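Local structure of hypothetical protein PA2201 (Pseudomonas aeruginosa, 2FEF) at residues Gly94-Gly97 with Ala98-Arg101; Ala83-Leu86 with Leu87-Ile91; Leu105-Ala108 with Ala109-Asp113; Gln229-Glu232 with Phe233-Ser237. The protein is of unknown function but probably acts as an immunity protein that neutralises a PoNe-type DNase toxin. All coordinates share one frame; numbering follows the deposited sequence.

Contact 1 (Gly94-Gly97 with Ala98-Arg101); sequences GLAG and AELR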
loop_
_atom_site.group_PDB
_atom_site.type_symbol
_atom_site.label_atom_id
_atom_site.label_comp_id
_atom_site.label_asym_id
_atom_site.label_seq_id
_atom_site.Cartn_x
_atom_site.Cartn_y
_atom_site.Cartn_z
ATOM N N GLY B 94 -4.590 -12.129 21.095
ATOM C CA GLY B 94 -4.238 -12.727 22.393
ATOM C C GLY B 94 -2.809 -12.432 22.830
ATOM O O GLY B 94 -2.322 -13.058 23.767
ATOM N N LEU B 95 -2.131 -11.475 22.182
ATOM C CA LEU B 95 -0.773 -11.080 22.630
ATOM C C LEU B 95 -0.842 -10.578 24.085
ATOM O O LEU B 95 -1.761 -9.840 24.460
ATOM C CB LEU B 95 -0.140 -10.032 21.687
ATOM C CG LEU B 95 0.216 -10.627 20.303
ATOM C CD1 LEU B 95 0.636 -9.562 19.346
ATOM C CD2 LEU B 95 1.360 -11.589 20.459
ATOM N N ALA B 96 0.110 -10.996 24.902
ATOM C CA ALA B 96 0.044 -10.681 26.326
ATOM C C ALA B 96 0.449 -9.233 26.572
ATOM O O ALA B 96 0.928 -8.522 25.654
ATOM C CB ALA B 96 0.876 -11.622 27.125
ATOM N N GLY B 97 0.230 -8.796 27.807
ATOM C CA GLY B 97 0.414 -7.396 28.193
ATOM C C GLY B 97 1.734 -6.805 27.761
ATOM O O GLY B 97 1.771 -5.722 27.196
ATOM N N ALA B 98 2.835 -7.519 28.006
ATOM C CA ALA B 98 4.159 -6.954 27.681
ATOM C C ALA B 98 4.324 -6.664 26.183
ATOM O O ALA B 98 4.870 -5.594 25.798
ATOM C CB ALA B 98 5.305 -7.841 28.226
ATOM N N GLU B 99 3.859 -7.598 25.352
ATOM C CA GLU B 99 3.889 -7.422 23.897
ATOM C C GLU B 99 2.997 -6.295 23.422
ATOM O O GLU B 99 3.388 -5.507 22.530
ATOM C CB GLU B 99 3.574 -8.720 23.146
ATOM C CG GLU B 99 4.729 -9.754 23.217
ATOM C CD GLU B 99 5.018 -10.243 24.633
ATOM O OE1 GLU B 99 4.068 -10.701 25.315
ATOM O OE2 GLU B 99 6.202 -10.174 25.062
ATOM N N LEU B 100 1.804 -6.202 24.011
ATOM C CA LEU B 100 0.878 -5.122 23.655
ATOM C C LEU B 100 1.492 -3.778 24.045
ATOM O O LEU B 100 1.426 -2.802 23.286
ATOM C CB LEU B 100 -0.452 -5.299 24.394
ATOM C CG LEU B 100 -1.346 -6.470 24.002
ATOM C CD1 LEU B 100 -2.640 -6.418 24.842
ATOM C CD2 LEU B 100 -1.633 -6.432 22.492
ATOM N N ARG B 101 2.111 -3.744 25.225
ATOM C CA ARG B 101 2.769 -2.489 25.696
ATOM C C ARG B 101 3.873 -2.016 24.727
ATOM O O ARG B 101 3.980 -0.823 24.420
ATOM C CB ARG B 101 3.287 -2.643 27.130
ATOM C CG ARG B 101 3.717 -1.295 27.773
ATOM C CD ARG B 101 4.311 -1.564 29.171
ATOM N NE ARG B 101 4.327 -0.352 29.996
ATOM C CZ ARG B 101 5.299 0.563 29.952
ATOM N NH1 ARG B 101 6.341 0.404 29.144
ATOM N NH2 ARG B 101 5.228 1.639 30.719
HETATM O O HOH W 1 2.573 -12.406 24.027
#
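The amide of R101 gives its N-H to G97 O, N to O 2.8 Å, and L100 N reaches A96 O at 3.0 Å with a nearly straight N-H...O angle of 165°. These are i to i+4 bonds of the first turn of a helix, and A96 is its N-cap. A water bridges the same turn: it accepts from A96 N at 3.0 Å and donates to E99 OE1 at 2.6 Å. In a capping box the side chain of the third residue after the cap binds the cap N-H directly; here the water stands between, so the resemblance is only partial. The E99 chain bends back at chi2 (64°), which brings OE1 round to the A96 end, 3.8 Å from A96 CB. Outside this polar cap lies an apolar clasp of the hydrophobic-staple kind, joining the residue before the N-cap to the fourth after it: L95 CB meets L100 CD2 at 4.0 Å. L100 CG sits beside its own backbone N (chi1 -69°), over the carbonyls of the turn, 3.4 Å from L95 O, an oxygen that also accepts from R30 NH1. Just upstream, G94 closes the preceding helix in a Schellman motif with positive phi, a backbone shape that calls for glycine. The extended R101 side chain carries NH2 to a hydrogen bond with D160 O. The segment thus turns the chain from helix 66-93 into helix 97-127, with L95 and L100 both against A90 of the former and A98, L100 and R101 against helix 282-292.

Contact 2 (Ala83-Leu86 with Leu87-Ile91); sequences ASTL and LLKAI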
loop_
_atom_site.group_PDB
_atom_site.type_symbol
_atom_site.label_atom_id
_atom_site.label_comp_id
_atom_site.label_asym_id
_atom_site.label_seq_id
_atom_site.Cartn_x
_atom_site.Cartn_y
_atom_site.Cartn_z
ATOM N N ALA B 83 -0.970 2.308 13.372
ATOM C CA ALA B 83 -0.411 1.758 14.618
ATOM C C ALA B 83 -1.508 1.476 15.634
ATOM O O ALA B 83 -1.440 0.477 16.337
ATOM C CB ALA B 83 0.674 2.686 15.237
ATOM N N SER B 84 -2.508 2.339 15.734
ATOM C CA SER B 84 -3.685 2.014 16.583
ATOM C C SER B 84 -4.411 0.711 16.134
ATOM O O SER B 84 -4.851 -0.061 16.971
ATOM C CB SER B 84 -4.680 3.191 16.597
ATOM O OG SER B 84 -4.184 4.225 17.450
ATOM N N THR B 85 -4.568 0.522 14.822
ATOM C CA THR B 85 -5.213 -0.696 14.288
ATOM C C THR B 85 -4.332 -1.890 14.558
ATOM O O THR B 85 -4.812 -2.923 14.977
ATOM C CB THR B 85 -5.589 -0.547 12.799
ATOM O OG1 THR B 85 -6.273 0.702 12.626
ATOM C CG2 THR B 85 -6.485 -1.681 12.365
ATOM N N LEU B 86 -3.026 -1.732 14.404
ATOM C CA LEU B 86 -2.110 -2.823 14.758
ATOM C C LEU B 86 -2.312 -3.232 16.209
ATOM O O LEU B 86 -2.380 -4.427 16.526
ATOM C CB LEU B 86 -0.645 -2.392 14.527
ATOM C CG LEU B 86 0.317 -3.592 14.487
ATOM C CD1 LEU B 86 0.241 -4.375 13.187
ATOM C CD2 LEU B 86 1.775 -3.121 14.737
ATOM N N LEU B 87 -2.404 -2.236 17.102
ATOM C CA LEU B 87 -2.605 -2.537 18.534
ATOM C C LEU B 87 -3.902 -3.334 18.726
ATOM O O LEU B 87 -3.915 -4.366 19.387
ATOM C CB LEU B 87 -2.617 -1.232 19.362
ATOM C CG LEU B 87 -2.853 -1.438 20.881
ATOM C CD1 LEU B 87 -1.887 -2.397 21.465
ATOM C CD2 LEU B 87 -2.739 -0.077 21.560
ATOM N N LEU B 88 -4.980 -2.859 18.121
ATOM C CA LEU B 88 -6.254 -3.558 18.181
ATOM C C LEU B 88 -6.151 -5.006 17.689
ATOM O O LEU B 88 -6.607 -5.927 18.362
ATOM C CB LEU B 88 -7.323 -2.754 17.403
ATOM C CG LEU B 88 -8.696 -3.436 17.394
ATOM C CD1 LEU B 88 -9.286 -3.546 18.821
ATOM C CD2 LEU B 88 -9.616 -2.702 16.442
ATOM N N LYS B 89 -5.553 -5.222 16.520
ATOM C CA LYS B 89 -5.378 -6.582 16.029
ATOM C C LYS B 89 -4.579 -7.455 17.011
ATOM O O LYS B 89 -4.858 -8.650 17.189
ATOM C CB LYS B 89 -4.662 -6.519 14.683
ATOM C CG LYS B 89 -5.536 -5.864 13.616
ATOM C CD LYS B 89 -6.649 -6.820 13.158
ATOM C CE LYS B 89 -7.723 -6.034 12.422
ATOM N NZ LYS B 89 -8.837 -6.976 12.072
ATOM N N ALA B 90 -3.560 -6.863 17.639
ATOM C CA ALA B 90 -2.743 -7.604 18.600
ATOM C C ALA B 90 -3.571 -8.004 19.858
ATOM O O ALA B 90 -3.412 -9.094 20.399
ATOM C CB ALA B 90 -1.544 -6.755 18.989
ATOM N N ILE B 91 -4.443 -7.119 20.315
ATOM C CA ILE B 91 -5.398 -7.457 21.384
ATOM C C ILE B 91 -6.295 -8.654 20.983
ATOM O O ILE B 91 -6.415 -9.676 21.727
ATOM C CB ILE B 91 -6.309 -6.234 21.782
ATOM C CG1 ILE B 91 -5.437 -5.046 22.248
ATOM C CG2 ILE B 91 -7.294 -6.697 22.943
ATOM C CD1 ILE B 91 -6.195 -3.727 22.381
#
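K89 N and T85 O make the straightest of the four backbone hydrogen bonds joining 83-86 to 87-91 in this alpha-helical stretch of helix 66-93, 2.9 Å at 173°. L87 N to A83 O, L88 N to S84 O and A90 N to L86 O follow the same i to i+4 pattern, the last with N to O 2.9 Å but bent to 154°. Two of the acceptors serve twice: S84 O also takes a bond from Q151 NE2, and A83 O a weak one from T107 OG1.

The side chains meet the carbonyls of the preceding turn through their first carbons. K89 CG, held beside its own backbone N (chi1 -67°), lies 3.3 Å from T85 O, and the chain then bends at chi2 and carries the ammonium away to a salt bridge with D41. L87 CB comes to 3.5 Å from S84 O, and L88 CB to the same distance from T85 O. With CG anti to the backbone N in both leucines, L87 reaches M155 and L88 reaches W256.

Cohesion between the two halves therefore comes almost wholly from the main chain, which leaves the leucine, alanine and isoleucine ends for packing against neighbouring helices and loops of the core.

Contact 3 (Leu105-Ala108 with Ala109-Asp113); sequences LETA and ALWLD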
loop_
_atom_site.group_PDB
_atom_site.type_symbol
_atom_site.label_atom_id
_atom_site.label_comp_id
_atom_site.label_asym_id
_atom_site.label_seq_id
_atom_site.Cartn_x
_atom_site.Cartn_y
_atom_site.Cartn_z
ATOM N N LEU B 105 3.567 1.764 23.134
ATOM C CA LEU B 105 4.540 2.860 23.295
ATOM C C LEU B 105 4.764 3.576 21.975
ATOM O O LEU B 105 4.893 4.806 21.960
ATOM C CB LEU B 105 5.873 2.367 23.855
ATOM C CG LEU B 105 5.859 1.867 25.303
ATOM C CD1 LEU B 105 7.289 1.606 25.719
ATOM C CD2 LEU B 105 5.173 2.846 26.279
ATOM N N GLU B 106 4.780 2.813 20.875
ATOM C CA GLU B 106 4.997 3.418 19.545
ATOM C C GLU B 106 3.750 4.019 18.957
ATOM O O GLU B 106 3.816 5.021 18.217
ATOM C CB GLU B 106 5.595 2.405 18.569
ATOM C CG GLU B 106 6.998 1.939 18.979
ATOM C CD GLU B 106 7.939 3.113 19.095
ATOM O OE1 GLU B 106 7.828 4.048 18.265
ATOM O OE2 GLU B 106 8.787 3.110 19.999
ATOM N N THR B 107 2.613 3.412 19.265
ATOM C CA THR B 107 1.326 3.980 18.851
ATOM C C THR B 107 1.179 5.379 19.481
ATOM O O THR B 107 0.915 6.375 18.780
ATOM C CB THR B 107 0.171 3.112 19.303
ATOM O OG1 THR B 107 0.395 1.754 18.880
ATOM C CG2 THR B 107 -1.168 3.658 18.771
ATOM N N ALA B 108 1.373 5.454 20.794
ATOM C CA ALA B 108 1.354 6.737 21.496
ATOM C C ALA B 108 2.398 7.721 20.944
ATOM O O ALA B 108 2.085 8.907 20.737
ATOM C CB ALA B 108 1.549 6.514 23.000
ATOM N N ALA B 109 3.621 7.242 20.680
ATOM C CA ALA B 109 4.688 8.115 20.145
ATOM C C ALA B 109 4.307 8.632 18.773
ATOM O O ALA B 109 4.524 9.777 18.476
ATOM C CB ALA B 109 5.990 7.365 20.045
ATOM N N LEU B 110 3.749 7.778 17.917
ATOM C CA LEU B 110 3.407 8.240 16.580
ATOM C C LEU B 110 2.297 9.285 16.620
ATOM O O LEU B 110 2.361 10.251 15.856
ATOM C CB LEU B 110 3.057 7.079 15.639
ATOM C CG LEU B 110 4.254 6.232 15.186
ATOM C CD1 LEU B 110 3.673 4.915 14.620
ATOM C CD2 LEU B 110 5.177 7.008 14.178
ATOM N N TRP B 111 1.281 9.088 17.478
ATOM C CA TRP B 111 0.242 10.117 17.640
ATOM C C TRP B 111 0.798 11.482 18.122
ATOM O O TRP B 111 0.430 12.539 17.588
ATOM C CB TRP B 111 -0.868 9.617 18.572
ATOM C CG TRP B 111 -1.886 8.742 17.879
ATOM C CD1 TRP B 111 -1.947 7.358 17.904
ATOM C CD2 TRP B 111 -2.955 9.178 17.036
ATOM N NE1 TRP B 111 -3.019 6.930 17.153
ATOM C CE2 TRP B 111 -3.630 8.018 16.581
ATOM C CE3 TRP B 111 -3.390 10.442 16.581
ATOM C CZ2 TRP B 111 -4.761 8.088 15.737
ATOM C CZ3 TRP B 111 -4.509 10.513 15.753
ATOM C CH2 TRP B 111 -5.171 9.330 15.324
ATOM N N LEU B 112 1.681 11.430 19.119
ATOM C CA LEU B 112 2.355 12.608 19.657
ATOM C C LEU B 112 3.227 13.280 18.590
ATOM O O LEU B 112 3.120 14.495 18.396
ATOM C CB LEU B 112 3.240 12.185 20.826
ATOM C CG LEU B 112 3.945 13.300 21.574
ATOM C CD1 LEU B 112 2.902 14.286 22.108
ATOM C CD2 LEU B 112 4.771 12.687 22.692
ATOM N N ASP B 113 4.075 12.496 17.903
ATOM C CA ASP B 113 4.890 13.033 16.769
ATOM C C ASP B 113 4.041 13.639 15.674
ATOM O O ASP B 113 4.358 14.726 15.154
ATOM C CB ASP B 113 5.835 11.964 16.182
ATOM C CG ASP B 113 6.927 11.501 17.209
ATOM O OD1 ASP B 113 7.166 12.166 18.243
ATOM O OD2 ASP B 113 7.563 10.480 16.962
#
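T107 and W111 stand one turn apart on the buried side of helix 97-127, in a regular alpha-helical contact where side chains meet along the axis. The two lie side by side and point the same way. T107 CG2 comes to the edge of the indole, in its plane, 3.9 Å from W111 CD1, while T107 O is nearer still, 3.2 Å from the same CD1 and close to the ring plane. That carbonyl also accepts a hydrogen bond from W111 N at 3.0 Å with a nearly straight N-H...O angle of 169°, so one oxygen faces both the amide and the ring edge of the tryptophan. With W111 CG beside its own backbone N (chi1 -82°), the pyrrole edge is directed back along the helix to T107. The outer ends have other partners: W111 NE1 bonds S84 OG, and T107 OG1 bonds I103 O. On another side of the helix L110 leans back over the turn, its CG 3.3 Å from E106 O, the acceptor of L110 N at 2.8 Å. The bent E106 chain brings OE1 to 4.2 Å from A109 CB. The carboxylates of E106 and D113 keep OE1 and OD2 6.6 Å apart, and both take backbone N-H groups of residues 9-11, a pairing that would probably ease their mutual repulsion. Around the turn, helix 66-93 receives T107, L110 and W111, helix 165-172 lies against A108, W111 and L112, and helix 12-20 packs on E106.

Contact 4 (Gln229-Glu232 with Phe233-Ser237); sequences QYRE and FFQLS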
loop_
_atom_site.group_PDB
_atom_site.type_symbol
_atom_site.label_atom_id
_atom_site.label_comp_id
_atom_site.label_asym_id
_atom_site.label_seq_id
_atom_site.Cartn_x
_atom_site.Cartn_y
_atom_site.Cartn_z
ATOM N N GLN B 229 -24.566 -2.515 25.935
ATOM C CA GLN B 229 -23.835 -1.759 24.925
ATOM C C GLN B 229 -22.792 -2.572 24.160
ATOM O O GLN B 229 -22.279 -2.119 23.137
ATOM C CB GLN B 229 -23.241 -0.448 25.507
ATOM C CG GLN B 229 -24.282 0.528 26.127
ATOM C CD GLN B 229 -25.438 0.809 25.197
ATOM O OE1 GLN B 229 -25.244 1.191 24.029
ATOM N NE2 GLN B 229 -26.654 0.590 25.692
ATOM N N TYR B 230 -22.497 -3.786 24.644
ATOM C CA TYR B 230 -21.510 -4.620 23.974
ATOM C C TYR B 230 -22.173 -5.907 23.547
ATOM O O TYR B 230 -22.362 -6.111 22.368
ATOM C CB TYR B 230 -20.276 -4.876 24.852
ATOM C CG TYR B 230 -19.383 -3.685 24.868
ATOM C CD1 TYR B 230 -19.626 -2.614 25.735
ATOM C CD2 TYR B 230 -18.343 -3.570 23.936
ATOM C CE1 TYR B 230 -18.820 -1.456 25.693
ATOM C CE2 TYR B 230 -17.524 -2.435 23.901
ATOM C CZ TYR B 230 -17.775 -1.387 24.766
ATOM O OH TYR B 230 -16.954 -0.296 24.714
ATOM N N ARG B 231 -22.585 -6.745 24.508
ATOM C CA ARG B 231 -23.076 -8.059 24.151
ATOM C C ARG B 231 -24.317 -7.991 23.258
ATOM O O ARG B 231 -24.338 -8.649 22.223
ATOM C CB ARG B 231 -23.296 -8.962 25.381
ATOM C CG ARG B 231 -23.649 -10.406 24.974
ATOM C CD ARG B 231 -23.712 -11.341 26.149
ATOM N NE ARG B 231 -24.730 -12.380 25.932
ATOM C CZ ARG B 231 -25.430 -12.987 26.894
ATOM N NH1 ARG B 231 -25.235 -12.694 28.184
ATOM N NH2 ARG B 231 -26.338 -13.894 26.557
ATOM N N GLU B 232 -25.318 -7.198 23.651
ATOM C CA GLU B 232 -26.557 -7.071 22.872
ATOM C C GLU B 232 -26.377 -6.316 21.554
ATOM O O GLU B 232 -27.112 -6.550 20.572
ATOM C CB GLU B 232 -27.665 -6.445 23.729
ATOM C CG GLU B 232 -28.160 -7.434 24.787
ATOM C CD GLU B 232 -29.110 -6.829 25.827
ATOM O OE1 GLU B 232 -29.460 -5.630 25.759
ATOM O OE2 GLU B 232 -29.528 -7.590 26.727
ATOM N N PHE B 233 -25.411 -5.413 21.530
ATOM C CA PHE B 233 -25.098 -4.684 20.308
ATOM C C PHE B 233 -24.475 -5.640 19.277
ATOM O O PHE B 233 -24.916 -5.703 18.133
ATOM C CB PHE B 233 -24.123 -3.535 20.598
ATOM C CG PHE B 233 -23.691 -2.807 19.349
ATOM C CD1 PHE B 233 -24.613 -2.061 18.630
ATOM C CD2 PHE B 233 -22.397 -2.922 18.867
ATOM C CE1 PHE B 233 -24.241 -1.408 17.453
ATOM C CE2 PHE B 233 -22.012 -2.278 17.687
ATOM C CZ PHE B 233 -22.934 -1.504 16.989
ATOM N N PHE B 234 -23.465 -6.403 19.696
ATOM C CA PHE B 234 -22.733 -7.228 18.744
ATOM C C PHE B 234 -23.514 -8.507 18.395
ATOM O O PHE B 234 -23.148 -9.234 17.473
ATOM C CB PHE B 234 -21.286 -7.495 19.220
ATOM C CG PHE B 234 -20.384 -6.292 19.097
ATOM C CD1 PHE B 234 -20.029 -5.794 17.838
ATOM C CD2 PHE B 234 -19.887 -5.645 20.247
ATOM C CE1 PHE B 234 -19.184 -4.646 17.723
ATOM C CE2 PHE B 234 -19.079 -4.539 20.166
ATOM C CZ PHE B 234 -18.700 -4.012 18.890
ATOM N N GLN B 235 -24.582 -8.774 19.132
ATOM C CA GLN B 235 -25.506 -9.844 18.794
ATOM C C GLN B 235 -26.440 -9.480 17.625
ATOM O O GLN B 235 -27.021 -10.366 16.987
ATOM C CB GLN B 235 -26.312 -10.249 20.018
ATOM C CG GLN B 235 -25.615 -11.356 20.802
ATOM C CD GLN B 235 -26.277 -11.693 22.120
ATOM O OE1 GLN B 235 -27.079 -10.916 22.683
ATOM N NE2 GLN B 235 -25.933 -12.868 22.638
ATOM N N LEU B 236 -26.599 -8.184 17.354
ATOM C CA LEU B 236 -27.439 -7.746 16.228
ATOM C C LEU B 236 -26.691 -8.110 14.946
ATOM O O LEU B 236 -25.470 -8.164 14.951
ATOM C CB LEU B 236 -27.629 -6.215 16.244
ATOM C CG LEU B 236 -28.290 -5.542 17.466
ATOM C CD1 LEU B 236 -28.252 -3.983 17.353
ATOM C CD2 LEU B 236 -29.708 -6.091 17.748
ATOM N N SER B 237 -27.410 -8.325 13.846
ATOM C CA SER B 237 -26.743 -8.389 12.516
ATOM C C SER B 237 -25.868 -7.160 12.248
ATOM O O SER B 237 -26.138 -6.067 12.764
ATOM C CB SER B 237 -27.801 -8.557 11.401
ATOM O OG SER B 237 -28.346 -7.296 11.051
#
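In the C-terminal part of helix 223-234, which includes a wider pi-type turn at 229-231, F234 N bonds Y230 O, 2.9 Å at 165°. The next bond, Q235 N to R231 O at 3.1 Å, is weak, and L236 N turns back to F233 O. The aromatic side chains carry the contact. Y230 and F234 run side by side in the same direction, CD2 of Y230 lying 4.0 Å from CE2 of F234, in plane at the edge of the phenylalanine ring. F234 CG sits beside its own backbone N (chi1 -73°), which tips the ring back so that CD2 is 3.3 Å from Y230 O. F233 has CG anti to the backbone N instead, and sets its CD2 3.6 Å above the centre of one F234 face; its CB lies 3.4 Å from Q229 O. On the outer side R231 and Q235 pass at a slant, guanidinium and amide planes 76° apart, with NE2 of Q235 at the guanidinium edge, 3.5 Å from NE of R231. R246 makes cation-pi contacts with Y230 and F233, and Y230 OH hydrogen-bonds E259 OE2 and W253 NE1. L236 then leads to S237, whose OG caps A240 N. A weakly bonded last turn, a short connector and a serine N-cap opening helix 238-243 make up a helix-to-helix junction, its aromatic face turned to the protein and its charged face outward.

In the fold
Contacts 2, 1 and 3 follow one another along the chain and make one antiparallel helical hairpin: contact 2 lies in helix 66-93, contact 1 at the turn into helix 97-127, contact 3 further along that second helix. Their centres are 11 Å (1 and 2), 13 Å (2 and 3) and 17 Å (1 and 3) apart. L95 N probably bonds A90 O at the turn, and A83 CB packs on L110 CD1 further from the turn. Contact 4 belongs to the C-terminal, PoNi-like part of the chain, its centre 22 to 31 Å from the others and touching none. The hairpin thus lies within the N-terminal domain, contact 2 buried between its helix neighbours, with contact 4 standing apart.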